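Local coordinates for protein ornithine carbamoyltransferase, anabolic (Campylobacter jejuni subsp. jejuni, PDB 3TPF) that transfers the carbamoyl group of carbamoyl phosphate to L-ornithine to make L-citrulline, a step of arginine biosynthesis, at residues B[260-265]-B[280-285]; B[218-223]-B[242-247]; B[2-7]-B[114-119]. All coordinates share one frame; numbering follows the deposited sequence.

Interaction 1 (B[260-265]-B[280-285])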
loop_
_atom_site.group_PDB
_atom_site.type_symbol
_atom_site.label_atom_id
_atom_site.label_comp_id
_atom_site.label_asym_id
_atom_site.label_seq_id
_atom_site.Cartn_x
_atom_site.Cartn_y
_atom_site.Cartn_z
ATOM N N HIS B 260 6.669 -26.719 -7.556
ATOM C CA HIS B 260 7.628 -25.831 -6.934
ATOM C C HIS B 260 6.884 -24.592 -6.478
ATOM O O HIS B 260 6.143 -24.013 -7.240
ATOM C CB HIS B 260 8.684 -25.407 -7.938
ATOM C CG HIS B 260 9.900 -24.781 -7.319
ATOM N ND1 HIS B 260 9.834 -23.734 -6.424
ATOM C CD2 HIS B 260 11.225 -25.032 -7.506
ATOM C CE1 HIS B 260 11.065 -23.395 -6.069
ATOM N NE2 HIS B 260 11.928 -24.159 -6.719
ATOM N N CYS B 261 7.082 -24.169 -5.238
ATOM C CA CYS B 261 6.289 -23.032 -4.668
ATOM C C CYS B 261 6.782 -21.713 -5.174
ATOM O O CYS B 261 6.037 -20.751 -5.202
ATOM C CB CYS B 261 6.261 -22.974 -3.145
ATOM S SG CYS B 261 7.918 -22.927 -2.404
ATOM N N LEU B 262 8.013 -21.679 -5.600
ATOM C CA LEU B 262 8.589 -20.473 -6.256
ATOM C C LEU B 262 9.054 -19.504 -5.202
ATOM O O LEU B 262 8.624 -19.580 -4.072
ATOM C CB LEU B 262 7.587 -19.716 -7.173
ATOM C CG LEU B 262 7.045 -20.369 -8.439
ATOM C CD1 LEU B 262 6.216 -19.366 -9.273
ATOM C CD2 LEU B 262 8.225 -20.889 -9.289
ATOM N N PRO B 263 9.919 -18.607 -5.568
ATOM C CA PRO B 263 10.598 -18.618 -6.818
ATOM C C PRO B 263 11.582 -19.785 -6.946
ATOM O O PRO B 263 12.015 -20.351 -5.946
ATOM C CB PRO B 263 11.445 -17.349 -6.747
ATOM C CG PRO B 263 11.722 -17.192 -5.288
ATOM C CD PRO B 263 10.376 -17.535 -4.702
ATOM N N ALA B 264 12.018 -20.024 -8.187
ATOM C CA ALA B 264 12.852 -21.157 -8.537
ATOM C C ALA B 264 14.242 -20.704 -8.868
ATOM O O ALA B 264 14.449 -19.594 -9.307
ATOM C CB ALA B 264 12.193 -21.879 -9.693
ATOM N N TYR B 265 15.209 -21.538 -8.606
ATOM C CA TYR B 265 16.601 -21.170 -8.915
ATOM C C TYR B 265 17.156 -22.214 -9.846
ATOM O O TYR B 265 17.594 -23.266 -9.435
ATOM C CB TYR B 265 17.462 -20.990 -7.682
ATOM C CG TYR B 265 16.892 -19.925 -6.787
ATOM C CD1 TYR B 265 17.068 -18.559 -7.081
ATOM C CD2 TYR B 265 16.174 -20.273 -5.640
ATOM C CE1 TYR B 265 16.535 -17.567 -6.254
ATOM C CE2 TYR B 265 15.635 -19.314 -4.800
ATOM C CZ TYR B 265 15.799 -17.954 -5.108
ATOM O OH TYR B 265 15.262 -16.991 -4.240
ATOM N N ASP B 280 3.423 -25.140 -17.289
ATOM C CA ASP B 280 1.971 -25.060 -17.165
ATOM C C ASP B 280 1.502 -25.388 -15.771
ATOM O O ASP B 280 0.652 -24.678 -15.202
ATOM C CB ASP B 280 1.228 -25.967 -18.128
ATOM C CG ASP B 280 1.367 -25.542 -19.571
ATOM O OD1 ASP B 280 1.425 -24.353 -19.882
ATOM O OD2 ASP B 280 1.440 -26.410 -20.452
ATOM N N VAL B 281 2.003 -26.480 -15.216
ATOM C CA VAL B 281 1.530 -26.928 -13.906
ATOM C C VAL B 281 2.070 -26.048 -12.826
ATOM O O VAL B 281 1.401 -25.777 -11.849
ATOM C CB VAL B 281 1.776 -28.442 -13.600
ATOM C CG1 VAL B 281 3.238 -28.709 -13.162
ATOM C CG2 VAL B 281 0.814 -28.894 -12.529
ATOM N N ILE B 282 3.328 -25.666 -12.952
ATOM C CA ILE B 282 3.985 -24.897 -11.906
ATOM C C ILE B 282 3.262 -23.549 -11.774
ATOM O O ILE B 282 3.058 -23.046 -10.657
ATOM C CB ILE B 282 5.476 -24.674 -12.170
ATOM C CG1 ILE B 282 6.225 -26.001 -11.984
ATOM C CG2 ILE B 282 6.050 -23.625 -11.212
ATOM C CD1 ILE B 282 7.710 -25.955 -12.358
ATOM N N PHE B 283 2.905 -22.958 -12.879
ATOM C CA PHE B 283 2.316 -21.638 -12.793
ATOM C C PHE B 283 0.837 -21.705 -12.494
ATOM O O PHE B 283 0.297 -20.723 -12.049
ATOM C CB PHE B 283 2.608 -20.740 -14.050
ATOM C CG PHE B 283 4.040 -20.328 -14.159
ATOM C CD1 PHE B 283 4.610 -19.514 -13.219
ATOM C CD2 PHE B 283 4.845 -20.840 -15.149
ATOM C CE1 PHE B 283 5.961 -19.180 -13.252
ATOM C CE2 PHE B 283 6.188 -20.488 -15.223
ATOM C CZ PHE B 283 6.746 -19.646 -14.271
ATOM N N GLU B 284 0.167 -22.808 -12.809
ATOM C CA GLU B 284 -1.192 -22.960 -12.346
ATOM C C GLU B 284 -1.132 -23.069 -10.790
ATOM O O GLU B 284 -1.935 -22.488 -10.047
ATOM C CB GLU B 284 -1.867 -24.170 -12.979
ATOM C CG GLU B 284 -2.866 -23.847 -14.099
ATOM C CD GLU B 284 -4.004 -22.875 -13.655
ATOM O OE1 GLU B 284 -4.432 -21.994 -14.476
ATOM O OE2 GLU B 284 -4.504 -22.984 -12.481
ATOM N N GLU B 285 -0.110 -23.775 -10.327
ATOM C CA GLU B 285 0.110 -23.988 -8.915
ATOM C C GLU B 285 0.117 -22.594 -8.291
ATOM O O GLU B 285 -0.641 -22.340 -7.401
ATOM C CB GLU B 285 1.430 -24.739 -8.632
ATOM C CG GLU B 285 1.779 -24.982 -7.149
ATOM C CD GLU B 285 3.226 -25.481 -6.873
ATOM O OE1 GLU B 285 3.910 -25.696 -7.893
ATOM O OE2 GLU B 285 3.638 -25.651 -5.653
#
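Leu262 spreads its two methyls over two successive residues of the helix. CD2 of Leu262 meets CG2 of Ile282 at 4.0 Å, while CD1 reaches CE1 of the Phe283 ring, approaching it obliquely, and the leucine crosses the phenylalanine side chain at about a right angle. CG2 of Ile282, the branch anti to the backbone N, faces the loop and also lies near the carbonyl O of His260. One turn further on, Glu285 stretches out its chain, CG anti to the backbone N (chi1 178°), and brings its carboxylate to the backbone of His260. The amide N of His260 gives a hydrogen bond to OE1 of Glu285 at 3.0 Å, taken on the syn lone pair but bent, with 144° at the hydrogen; OE2 has a weak hydrogen bond to NE2 of Gln128. On the loop side, ND1 of His260 receives the N-H of Leu262 (2.9 Å), nearly in the ring plane, and NE2 is hydrogen-bonded to OE2 of Glu269; the two bonds together hold the ring's rotation. Cys261 and Leu262 are predicted to bind carbamoyl phosphate. The loop after strand 257-260 packs on the first turns of helix 279-302, with Phe275 of helix 272-277 beside the leucine and helix 126-138 alongside Glu285.

Interaction 2 (B[218-223]-B[242-247])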
loop_
_atom_site.group_PDB
_atom_site.type_symbol
_atom_site.label_atom_id
_atom_site.label_comp_id
_atom_site.label_asym_id
_atom_site.label_seq_id
_atom_site.Cartn_x
_atom_site.Cartn_y
_atom_site.Cartn_z
ATOM N N VAL B 218 6.075 -34.824 -7.859
ATOM C CA VAL B 218 7.393 -34.493 -7.323
ATOM C C VAL B 218 7.416 -33.058 -6.918
ATOM O O VAL B 218 7.044 -32.162 -7.668
ATOM C CB VAL B 218 8.534 -34.708 -8.327
ATOM C CG1 VAL B 218 9.883 -34.330 -7.728
ATOM C CG2 VAL B 218 8.569 -36.129 -8.871
ATOM N N ILE B 219 7.795 -32.839 -5.675
ATOM C CA ILE B 219 7.765 -31.494 -5.112
ATOM C C ILE B 219 9.130 -31.106 -4.665
ATOM O O ILE B 219 9.787 -31.867 -3.954
ATOM C CB ILE B 219 6.868 -31.435 -3.877
ATOM C CG1 ILE B 219 5.440 -31.927 -4.253
ATOM C CG2 ILE B 219 6.951 -30.049 -3.275
ATOM C CD1 ILE B 219 4.427 -31.759 -3.152
ATOM N N THR B 220 9.551 -29.912 -5.037
ATOM C CA THR B 220 10.830 -29.449 -4.583
ATOM C C THR B 220 10.740 -28.010 -4.213
ATOM O O THR B 220 9.725 -27.354 -4.424
ATOM C CB THR B 220 11.912 -29.665 -5.629
ATOM O OG1 THR B 220 13.192 -29.529 -5.017
ATOM C CG2 THR B 220 11.787 -28.700 -6.730
ATOM N N ASP B 221 11.808 -27.511 -3.627
ATOM C CA ASP B 221 11.845 -26.130 -3.137
ATOM C C ASP B 221 13.273 -25.634 -3.022
ATOM O O ASP B 221 14.237 -26.425 -2.999
ATOM C CB ASP B 221 11.173 -26.057 -1.764
ATOM C CG ASP B 221 10.882 -24.612 -1.293
ATOM O OD1 ASP B 221 10.965 -23.633 -2.095
ATOM O OD2 ASP B 221 10.551 -24.470 -0.096
ATOM N N THR B 222 13.414 -24.323 -2.922
ATOM C CA THR B 222 14.744 -23.703 -2.774
ATOM C C THR B 222 15.465 -24.322 -1.606
ATOM O O THR B 222 14.865 -24.743 -0.640
ATOM C CB THR B 222 14.663 -22.200 -2.462
ATOM O OG1 THR B 222 14.475 -22.049 -1.074
ATOM C CG2 THR B 222 13.433 -21.522 -3.132
ATOM N N TRP B 223 16.766 -24.332 -1.688
ATOM C CA TRP B 223 17.589 -24.959 -0.636
ATOM C C TRP B 223 18.038 -23.966 0.396
ATOM O O TRP B 223 18.137 -24.241 1.584
ATOM C CB TRP B 223 18.829 -25.545 -1.253
ATOM C CG TRP B 223 18.594 -26.647 -2.211
ATOM C CD1 TRP B 223 17.594 -27.557 -2.207
ATOM C CD2 TRP B 223 19.432 -26.987 -3.285
ATOM N NE1 TRP B 223 17.729 -28.429 -3.238
ATOM C CE2 TRP B 223 18.874 -28.111 -3.910
ATOM C CE3 TRP B 223 20.628 -26.457 -3.784
ATOM C CZ2 TRP B 223 19.476 -28.732 -5.013
ATOM C CZ3 TRP B 223 21.216 -27.055 -4.893
ATOM C CH2 TRP B 223 20.644 -28.183 -5.491
ATOM N N PHE B 242 20.942 -33.526 -5.390
ATOM C CA PHE B 242 19.508 -33.327 -5.120
ATOM C C PHE B 242 18.695 -32.552 -6.150
ATOM O O PHE B 242 17.490 -32.418 -6.025
ATOM C CB PHE B 242 19.315 -32.758 -3.724
ATOM C CG PHE B 242 19.480 -33.789 -2.657
ATOM C CD1 PHE B 242 18.382 -34.370 -2.072
ATOM C CD2 PHE B 242 20.738 -34.230 -2.288
ATOM C CE1 PHE B 242 18.534 -35.333 -1.095
ATOM C CE2 PHE B 242 20.896 -35.189 -1.312
ATOM C CZ PHE B 242 19.791 -35.747 -0.710
HETATM N N MSE B 243 19.328 -32.059 -7.175
HETATM C CA MSE B 243 18.562 -31.299 -8.154
HETATM C C MSE B 243 17.547 -32.184 -8.800
HETATM O O MSE B 243 17.819 -33.347 -9.012
HETATM C CB MSE B 243 19.510 -30.782 -9.227
HETATM C CG MSE B 243 18.765 -30.337 -10.469
HETATM SE SE MSE B 243 20.019 -29.331 -11.607
HETATM C CE MSE B 243 21.650 -30.482 -11.683
ATOM N N ILE B 244 16.390 -31.623 -9.138
ATOM C CA ILE B 244 15.434 -32.287 -10.035
ATOM C C ILE B 244 15.723 -31.961 -11.491
ATOM O O ILE B 244 15.670 -30.806 -11.924
ATOM C CB ILE B 244 13.993 -31.905 -9.791
ATOM C CG1 ILE B 244 13.614 -32.221 -8.351
ATOM C CG2 ILE B 244 13.094 -32.620 -10.759
ATOM C CD1 ILE B 244 13.917 -33.649 -7.907
ATOM N N ASP B 245 16.106 -32.990 -12.222
ATOM C CA ASP B 245 16.452 -32.864 -13.617
ATOM C C ASP B 245 15.761 -33.975 -14.397
ATOM O O ASP B 245 15.006 -34.749 -13.822
ATOM C CB ASP B 245 17.989 -32.826 -13.843
ATOM C CG ASP B 245 18.753 -34.037 -13.260
ATOM O OD1 ASP B 245 20.005 -34.024 -13.428
ATOM O OD2 ASP B 245 18.155 -34.978 -12.691
ATOM N N GLU B 246 16.000 -34.031 -15.708
ATOM C CA GLU B 246 15.316 -34.991 -16.604
ATOM C C GLU B 246 15.467 -36.417 -16.092
ATOM O O GLU B 246 14.499 -37.183 -16.035
ATOM C CB GLU B 246 15.827 -34.869 -18.049
ATOM C CG GLU B 246 14.767 -35.114 -19.131
ATOM C CD GLU B 246 15.362 -35.549 -20.483
ATOM O OE1 GLU B 246 15.073 -34.883 -21.526
ATOM O OE2 GLU B 246 16.130 -36.563 -20.511
ATOM N N LYS B 247 16.688 -36.777 -15.726
ATOM C CA LYS B 247 16.940 -38.165 -15.261
ATOM C C LYS B 247 16.138 -38.472 -14.012
ATOM O O LYS B 247 15.676 -39.604 -13.838
ATOM C CB LYS B 247 18.428 -38.516 -14.997
ATOM C CG LYS B 247 18.651 -40.038 -14.831
ATOM C CD LYS B 247 20.112 -40.405 -14.643
#
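Apolar packing carries this contact, and Ile244 does most of it from the 242-247 side. CD1 of Ile244 touches CG1 of Val218 at 4.1 Å, the two side chains sliding past each other in opposite directions, and its CG1 lies against CB of Thr220. Val218 presents CG1 by holding that methyl anti to its own N (chi1 179°), beside the carbonyl carbon.

The aromatic part of the contact belongs to Trp223. The indole comes in edge-on: CZ2 of Trp223 lies 4.0 Å from the backbone N of Met243, a selenomethionine here, with that nitrogen in the plane of the rings. CZ2 of Trp223 also lies 4.2 Å from CB of Phe242, whose ring leads away from the contact. Phe239 stacks on the indole from outside the two segments.

The polar partners of Thr220 and Asp245 lie outside the two segments. OG1 of Thr220 is hydrogen-bonded to the carbonyl O of Ile152 on the neighbouring strand, and it is CB of the threonine that meets Ile244. Asp245 serves as N-cap of helix 246-251, its OD2 taking the N-H of Ala248. Asp221, just past the strand, is predicted to bind L-ornithine.

Strand 217-220 runs between strands 148-152 and 257-260 in the parallel sheet of the Asp/Orn-binding domain. The loop before helix 246-251 packs on one side of it, while Ile219 points away from that loop and touches Trp162 of helix 157-169.

Interaction 3 (B[2-7]-B[114-119])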
loop_
_atom_site.group_PDB
_atom_site.type_symbol
_atom_site.label_atom_id
_atom_site.label_comp_id
_atom_site.label_asym_id
_atom_site.label_seq_id
_atom_site.Cartn_x
_atom_site.Cartn_y
_atom_site.Cartn_z
HETATM N N MSE B 2 -13.079 -20.403 18.915
HETATM C CA MSE B 2 -12.785 -19.791 17.651
HETATM C C MSE B 2 -11.513 -20.332 17.125
HETATM O O MSE B 2 -10.509 -20.442 17.841
HETATM C CB MSE B 2 -12.637 -18.316 17.902
HETATM C CG MSE B 2 -12.633 -17.517 16.598
HETATM SE SE MSE B 2 -11.227 -16.124 16.620
HETATM C CE MSE B 2 -11.765 -15.238 18.325
ATOM N N LYS B 3 -11.544 -20.642 15.852
ATOM C CA LYS B 3 -10.431 -21.286 15.207
ATOM C C LYS B 3 -9.607 -20.302 14.306
ATOM O O LYS B 3 -10.157 -19.564 13.513
ATOM C CB LYS B 3 -10.917 -22.529 14.466
ATOM C CG LYS B 3 -11.235 -23.684 15.442
ATOM C CD LYS B 3 -10.222 -24.851 15.449
ATOM C CE LYS B 3 -10.770 -26.133 14.818
ATOM N NZ LYS B 3 -9.686 -26.967 14.220
ATOM N N HIS B 4 -8.298 -20.316 14.527
ATOM C CA HIS B 4 -7.291 -19.800 13.635
ATOM C C HIS B 4 -6.801 -20.840 12.596
ATOM O O HIS B 4 -7.051 -22.026 12.704
ATOM C CB HIS B 4 -6.094 -19.388 14.457
ATOM C CG HIS B 4 -6.438 -18.466 15.560
ATOM N ND1 HIS B 4 -6.700 -17.147 15.334
ATOM C CD2 HIS B 4 -6.576 -18.648 16.893
ATOM C CE1 HIS B 4 -7.008 -16.552 16.477
ATOM N NE2 HIS B 4 -6.900 -17.430 17.445
ATOM N N PHE B 5 -6.025 -20.391 11.628
ATOM C CA PHE B 5 -5.444 -21.282 10.618
ATOM C C PHE B 5 -3.880 -21.100 10.619
ATOM O O PHE B 5 -3.309 -20.427 9.824
ATOM C CB PHE B 5 -6.065 -20.996 9.256
ATOM C CG PHE B 5 -5.666 -21.995 8.227
ATOM C CD1 PHE B 5 -6.384 -23.188 8.052
ATOM C CD2 PHE B 5 -4.557 -21.809 7.485
ATOM C CE1 PHE B 5 -5.988 -24.164 7.157
ATOM C CE2 PHE B 5 -4.129 -22.773 6.600
ATOM C CZ PHE B 5 -4.826 -23.976 6.448
ATOM N N LEU B 6 -3.220 -21.646 11.577
ATOM C CA LEU B 6 -1.766 -21.481 11.741
ATOM C C LEU B 6 -0.986 -22.640 11.193
ATOM O O LEU B 6 0.194 -22.531 10.945
ATOM C CB LEU B 6 -1.428 -21.357 13.241
ATOM C CG LEU B 6 -2.230 -20.241 13.985
ATOM C CD1 LEU B 6 -1.793 -20.027 15.415
ATOM C CD2 LEU B 6 -2.126 -18.923 13.258
ATOM N N THR B 7 -1.616 -23.799 11.158
ATOM C CA THR B 7 -1.038 -25.019 10.599
ATOM C C THR B 7 -2.115 -26.050 10.263
ATOM O O THR B 7 -3.114 -26.169 10.958
ATOM C CB THR B 7 -0.049 -25.704 11.566
ATOM O OG1 THR B 7 0.314 -26.984 11.020
ATOM C CG2 THR B 7 -0.679 -25.882 12.918
ATOM N N ALA B 114 -9.847 -11.598 16.028
ATOM C CA ALA B 114 -10.016 -12.038 14.636
ATOM C C ALA B 114 -9.166 -13.238 14.404
ATOM O O ALA B 114 -8.057 -13.315 14.933
ATOM C CB ALA B 114 -9.566 -10.944 13.668
ATOM N N PRO B 115 -9.626 -14.152 13.527
ATOM C CA PRO B 115 -8.908 -15.344 13.190
ATOM C C PRO B 115 -7.671 -14.966 12.516
ATOM O O PRO B 115 -7.751 -14.146 11.653
ATOM C CB PRO B 115 -9.795 -15.996 12.184
ATOM C CG PRO B 115 -11.156 -15.480 12.398
ATOM C CD PRO B 115 -10.970 -14.114 12.917
ATOM N N VAL B 116 -6.530 -15.541 12.915
ATOM C CA VAL B 116 -5.203 -15.263 12.343
ATOM C C VAL B 116 -4.797 -16.367 11.377
ATOM O O VAL B 116 -4.969 -17.507 11.701
ATOM C CB VAL B 116 -4.148 -15.292 13.447
ATOM C CG1 VAL B 116 -2.673 -15.280 12.920
ATOM C CG2 VAL B 116 -4.528 -14.289 14.504
ATOM N N ILE B 117 -4.227 -16.015 10.201
ATOM C CA ILE B 117 -3.844 -16.992 9.143
ATOM C C ILE B 117 -2.411 -16.984 8.843
ATOM O O ILE B 117 -1.825 -15.928 8.633
ATOM C CB ILE B 117 -4.489 -16.639 7.851
ATOM C CG1 ILE B 117 -5.981 -16.776 7.965
ATOM C CG2 ILE B 117 -3.967 -17.563 6.776
ATOM C CD1 ILE B 117 -6.589 -16.051 6.868
ATOM N N ASN B 118 -1.772 -18.134 8.935
ATOM C CA ASN B 118 -0.297 -18.202 8.845
ATOM C C ASN B 118 0.061 -18.169 7.360
ATOM O O ASN B 118 0.055 -19.185 6.685
ATOM C CB ASN B 118 0.241 -19.485 9.406
ATOM C CG ASN B 118 1.799 -19.665 9.181
ATOM O OD1 ASN B 118 2.451 -18.746 8.650
ATOM N ND2 ASN B 118 2.392 -20.814 9.660
ATOM N N ALA B 119 0.389 -17.006 6.842
ATOM C CA ALA B 119 0.790 -16.882 5.442
ATOM C C ALA B 119 2.222 -17.415 5.227
ATOM O O ALA B 119 2.682 -17.426 4.066
ATOM C CB ALA B 119 0.726 -15.425 5.018
#
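Leu6 and Val116 form the apolar centre, crossing obliquely with CD2 of Leu6 3.7 Å from CG1 of Val116. Phe5 meets Ile117 obliquely, CD2 of Phe5 4.3 Å from CG2 of Ile117. Toward the chain start, the selenium of Met2, a selenomethionine in a poorly ordered stretch, rests near the ring of Pro115.

Around this packing the backbones pair: Phe5 N donates to the O of Val116 (3.1 Å), and Asn118 N returns a bond to the O of Phe5 (2.9 Å). Two side chains add bonds at either end of this short pairing. With CG anti to the carbonyl carbon (chi1 -53°), the ring of His4 turns its ND1 to the N of Val116, which lies 2.9 Å away in the ring plane with 167° at the hydrogen; ND1 is therefore the acceptor. At the other end, ND2 of Asn118 reaches the O of Leu6 at 3.1 Å in its own amide plane, and also bonds Ser121 OG.

Strand 116-118, hydrogen-bonded to 94-98 on its inner side, is the edge of the four-stranded parallel sheet of the carbamoyl-phosphate-binding domain. There the N-terminal segment adds a single parallel bridge, Phe5 with Ile117, placing Phe5 near Pro126, predicted to bind carbamoyl phosphate.

In the fold
Interactions 1 and 2 belong to the Asp/Orn-binding domain, interaction 3 to the carbamoyl-phosphate domain on the opposite side of the chain's centre. All three are largely buried; interaction 3 has a partly exposed end (Met2, Lys3, His4), interactions 1 and 2 one such touching residue each, Cys261 and Met243. These two touch where Cys261 meets Asp221, in the loops after neighbouring strands. Interaction 2 relies on apolar and aromatic packing, while interaction 1 adds a carboxylate bonded to a backbone amide. Interaction 3, centred about 25 Å from interaction 1, combines backbone and side-chain hydrogen bonds with apolar packing at a sheet edge. Helix 279-302 starts in interaction 1 and reaches interaction 3, where Leu296, Leu297 and Leu300 meet Phe5 and Ile117.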